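Long-range contact in AT-less polyketide synthase (Streptomyces platensis subsp. rosaceus, PDB 4QYR), which probably condenses acyl units on carrier proteins as a ketosynthase domain of the modular polyketide synthase that builds isomigrastatin: residues G43-G48 / A64-G69. Residues are numbered along the deposited sequence; the frame is centred on the assembly and turned at random.
With GOL (glycerol), chain B.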
ATOM      1  N   GLY A  43     -20.813 -24.433   1.519  1.00 63.85           N
ATOM      2  CA  GLY A  43     -20.407 -25.622   2.241  1.00 61.87           C
ATOM      3  C   GLY A  43     -20.743 -25.426   3.707  1.00 64.69           C
ATOM      4  O   GLY A  43     -21.554 -24.553   4.046  1.00 64.59           O
ATOM      5  N   ASP A  44     -20.103 -26.214   4.573  1.00 71.35           N
ATOM      6  CA  ASP A  44     -20.390 -26.221   6.011  1.00 79.07           C
ATOM      7  C   ASP A  44     -19.883 -24.968   6.735  1.00 74.43           C
ATOM      8  O   ASP A  44     -20.026 -24.830   7.950  1.00 76.81           O
ATOM      9  CB  ASP A  44     -19.778 -27.467   6.658  1.00 92.69           C
ATOM     10  CG  ASP A  44     -18.256 -27.410   6.725  1.00100.66           C
ATOM     11  OD1 ASP A  44     -17.673 -28.108   7.591  1.00104.26           O
ATOM     12  OD2 ASP A  44     -17.644 -26.665   5.920  1.00100.86           O
ATOM     13  N   ARG A  45     -19.278 -24.074   5.969  1.00 68.84           N
ATOM     14  CA  ARG A  45     -18.711 -22.826   6.455  1.00 60.94           C
ATOM     15  C   ARG A  45     -19.591 -22.034   7.414  1.00 61.40           C
ATOM     16  O   ARG A  45     -19.107 -21.542   8.426  1.00 59.84           O
ATOM     17  CB  ARG A  45     -18.367 -21.957   5.249  1.00 54.49           C
ATOM     18  CG  ARG A  45     -17.789 -20.619   5.568  1.00 50.62           C
ATOM     19  CD  ARG A  45     -16.964 -20.141   4.385  1.00 49.55           C
ATOM     20  NE  ARG A  45     -15.827 -21.025   4.149  1.00 51.07           N
ATOM     21  CZ  ARG A  45     -14.886 -20.806   3.236  1.00 51.25           C
ATOM     22  NH1 ARG A  45     -14.958 -19.722   2.465  1.00 51.08           N
ATOM     23  NH2 ARG A  45     -13.878 -21.671   3.091  1.00 48.41           N
ATOM     24  N   PHE A  46     -20.878 -21.910   7.090  1.00 63.61           N
ATOM     25  CA  PHE A  46     -21.765 -21.031   7.845  1.00 64.35           C
ATOM     26  C   PHE A  46     -22.831 -21.768   8.598  1.00 71.37           C
ATOM     27  O   PHE A  46     -23.724 -21.144   9.171  1.00 75.22           O
ATOM     28  CB  PHE A  46     -22.450 -20.023   6.921  1.00 61.33           C
ATOM     29  CG  PHE A  46     -21.503 -19.188   6.131  1.00 57.72           C
ATOM     30  CD1 PHE A  46     -20.541 -18.433   6.771  1.00 56.60           C
ATOM     31  CD2 PHE A  46     -21.590 -19.137   4.753  1.00 56.99           C
ATOM     32  CE1 PHE A  46     -19.666 -17.658   6.050  1.00 56.72           C
ATOM     33  CE2 PHE A  46     -20.718 -18.359   4.017  1.00 56.11           C
ATOM     34  CZ  PHE A  46     -19.754 -17.616   4.664  1.00 56.27           C
ATOM     35  N   ASP A  47     -22.743 -23.089   8.593  1.00 74.95           N
ATOM     36  CA  ASP A  47     -23.868 -23.902   9.005  1.00 83.89           C
ATOM     37  C   ASP A  47     -24.216 -23.722  10.480  1.00 87.03           C
ATOM     38  O   ASP A  47     -25.355 -23.984  10.889  1.00 92.83           O
ATOM     39  CB  ASP A  47     -23.610 -25.375   8.681  1.00 92.28           C
ATOM     40  CG  ASP A  47     -23.638 -25.655   7.185  1.00 96.18           C
ATOM     41  OD1 ASP A  47     -23.628 -24.676   6.401  1.00 97.11           O
ATOM     42  OD2 ASP A  47     -23.693 -26.846   6.792  1.00 98.73           O
ATOM     43  N   GLY A  48     -23.258 -23.248  11.269  1.00 85.42           N
ATOM     44  CA  GLY A  48     -23.519 -22.944  12.666  1.00 84.53           C
ATOM     45  C   GLY A  48     -24.690 -21.994  12.910  1.00 81.46           C
ATOM     46  O   GLY A  48     -25.540 -22.250  13.763  1.00 74.60           O
ATOM     47  N   ALA A  64     -16.776 -21.931  -5.876  1.00 49.55           N
ATOM     48  CA  ALA A  64     -15.524 -21.293  -5.471  1.00 48.15           C
ATOM     49  C   ALA A  64     -14.427 -22.322  -5.303  1.00 48.43           C
ATOM     50  O   ALA A  64     -14.699 -23.493  -5.053  1.00 49.71           O
ATOM     51  CB  ALA A  64     -15.701 -20.504  -4.175  1.00 45.38           C
ATOM     52  N   GLY A  65     -13.187 -21.879  -5.466  1.00 45.81           N
ATOM     53  CA  GLY A  65     -12.061 -22.642  -4.983  1.00 44.93           C
ATOM     54  C   GLY A  65     -11.970 -22.311  -3.510  1.00 46.84           C
ATOM     55  O   GLY A  65     -11.833 -21.146  -3.146  1.00 52.53           O
ATOM     56  N   ARG A  66     -12.072 -23.323  -2.660  1.00 47.56           N
ATOM     57  CA  ARG A  66     -12.034 -23.127  -1.211  1.00 44.69           C
ATOM     58  C   ARG A  66     -10.841 -23.792  -0.551  1.00 45.69           C
ATOM     59  O   ARG A  66     -10.366 -24.848  -0.976  1.00 47.70           O
ATOM     60  CB  ARG A  66     -13.296 -23.668  -0.547  1.00 42.29           C
ATOM     61  CG  ARG A  66     -14.532 -22.868  -0.801  1.00 43.57           C
ATOM     62  CD  ARG A  66     -15.629 -23.299   0.153  1.00 49.03           C
ATOM     63  NE  ARG A  66     -16.430 -24.425  -0.341  1.00 55.96           N
ATOM     64  CZ  ARG A  66     -16.361 -25.673   0.124  1.00 60.40           C
ATOM     65  NH1 ARG A  66     -17.153 -26.612  -0.380  1.00 62.94           N
ATOM     66  NH2 ARG A  66     -15.509 -25.987   1.095  1.00 61.65           N
ATOM     67  N   ILE A  67     -10.385 -23.161   0.514  1.00 36.70           N
ATOM     68  CA  ILE A  67      -9.398 -23.732   1.391  1.00 41.21           C
ATOM     69  C   ILE A  67     -10.127 -24.483   2.496  1.00 46.67           C
ATOM     70  O   ILE A  67     -11.079 -23.963   3.096  1.00 51.01           O
ATOM     71  CB  ILE A  67      -8.506 -22.632   1.983  1.00 42.18           C
ATOM     72  CG1 ILE A  67      -7.598 -22.070   0.907  1.00 32.60           C
ATOM     73  CG2 ILE A  67      -7.693 -23.140   3.171  1.00 46.18           C
ATOM     74  CD1 ILE A  67      -6.673 -21.064   1.449  1.00 32.88           C
ATOM     75  N   GLU A  68      -9.713 -25.707   2.777  1.00 47.50           N
ATOM     76  CA  GLU A  68     -10.339 -26.399   3.884  1.00 55.67           C
ATOM     77  C   GLU A  68      -9.730 -25.944   5.207  1.00 53.48           C
ATOM     78  O   GLU A  68      -8.505 -25.784   5.319  1.00 54.76           O
ATOM     79  CB  GLU A  68     -10.218 -27.908   3.723  1.00 69.15           C
ATOM     80  CG  GLU A  68     -11.575 -28.596   3.732  1.00 85.04           C
ATOM     81  CD  GLU A  68     -12.458 -28.145   4.902  1.00 95.86           C
ATOM     82  OE1 GLU A  68     -11.949 -28.052   6.045  1.00 99.24           O
ATOM     83  OE2 GLU A  68     -13.663 -27.876   4.677  1.00 99.17           O
ATOM     84  N   GLY A  69     -10.587 -25.709   6.200  1.00 47.85           N
ATOM     85  CA  GLY A  69     -10.122 -25.412   7.545  1.00 46.10           C
ATOM     86  C   GLY A  69      -9.800 -23.953   7.759  1.00 45.39           C
ATOM     87  O   GLY A  69      -8.806 -23.594   8.390  1.00 47.51           O
TER
HETATM   88  C1  GOL B3201     -14.423 -24.756   4.379  1.00 93.15           C
HETATM   89  O1  GOL B3201     -15.000 -23.895   3.419  1.00 92.17           O
HETATM   90  C2  GOL B3201     -15.077 -24.551   5.746  1.00 92.91           C
HETATM   91  O2  GOL B3201     -15.394 -25.802   6.319  1.00 94.07           O
HETATM   92  C3  GOL B3201     -14.120 -23.820   6.676  1.00 89.88           C
HETATM   93  O3  GOL B3201     -13.103 -24.716   7.059  1.00 88.93           O
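Arg-45 and Arg-66 meet at the surface with no direct hydrogen bond between residues 43-48 and 64-69; a glycerol, probably from the crystallisation liquor, lies between the two loops instead. The arginine side chains run past each other in opposite directions, their guanidinium planes 79° apart. CD of Arg-66 lies over one face of the Arg-45 guanidinium, 3.8 Å from Arg-45 NH2, so the meeting is methylene to face, not charge to charge. In Arg-45 a bend at chi3 (-64°) turns the guanidinium so that its edge faces Ile-67 O. Its NH1 forms a salt bridge with Glu-238 and also bonds the Leu-203 carbonyl, while Arg-66 NE bonds the Asp-40 carbonyl. Glycerol O1 accepts a weak hydrogen bond from Arg-66 NH2 (3.2 Å, 135° at the hydrogen); one from Arg-45 NH2 is weak and doubtful. At the far end, O3 takes a weak bond from Gly-69 N at 2.8 Å. The carboxylates of Asp-44 and Glu-68 come close, OD2 to OE2 4.3 Å, beside the central hydroxyl. Both loops belong to the N-terminal half of the ketosynthase fold. Their direct contact is slight, 189 Å² in all; Glu-238, which also accepts from Ile-67 N, is the protein's own polar link between them, and the glycerol adds a weaker one.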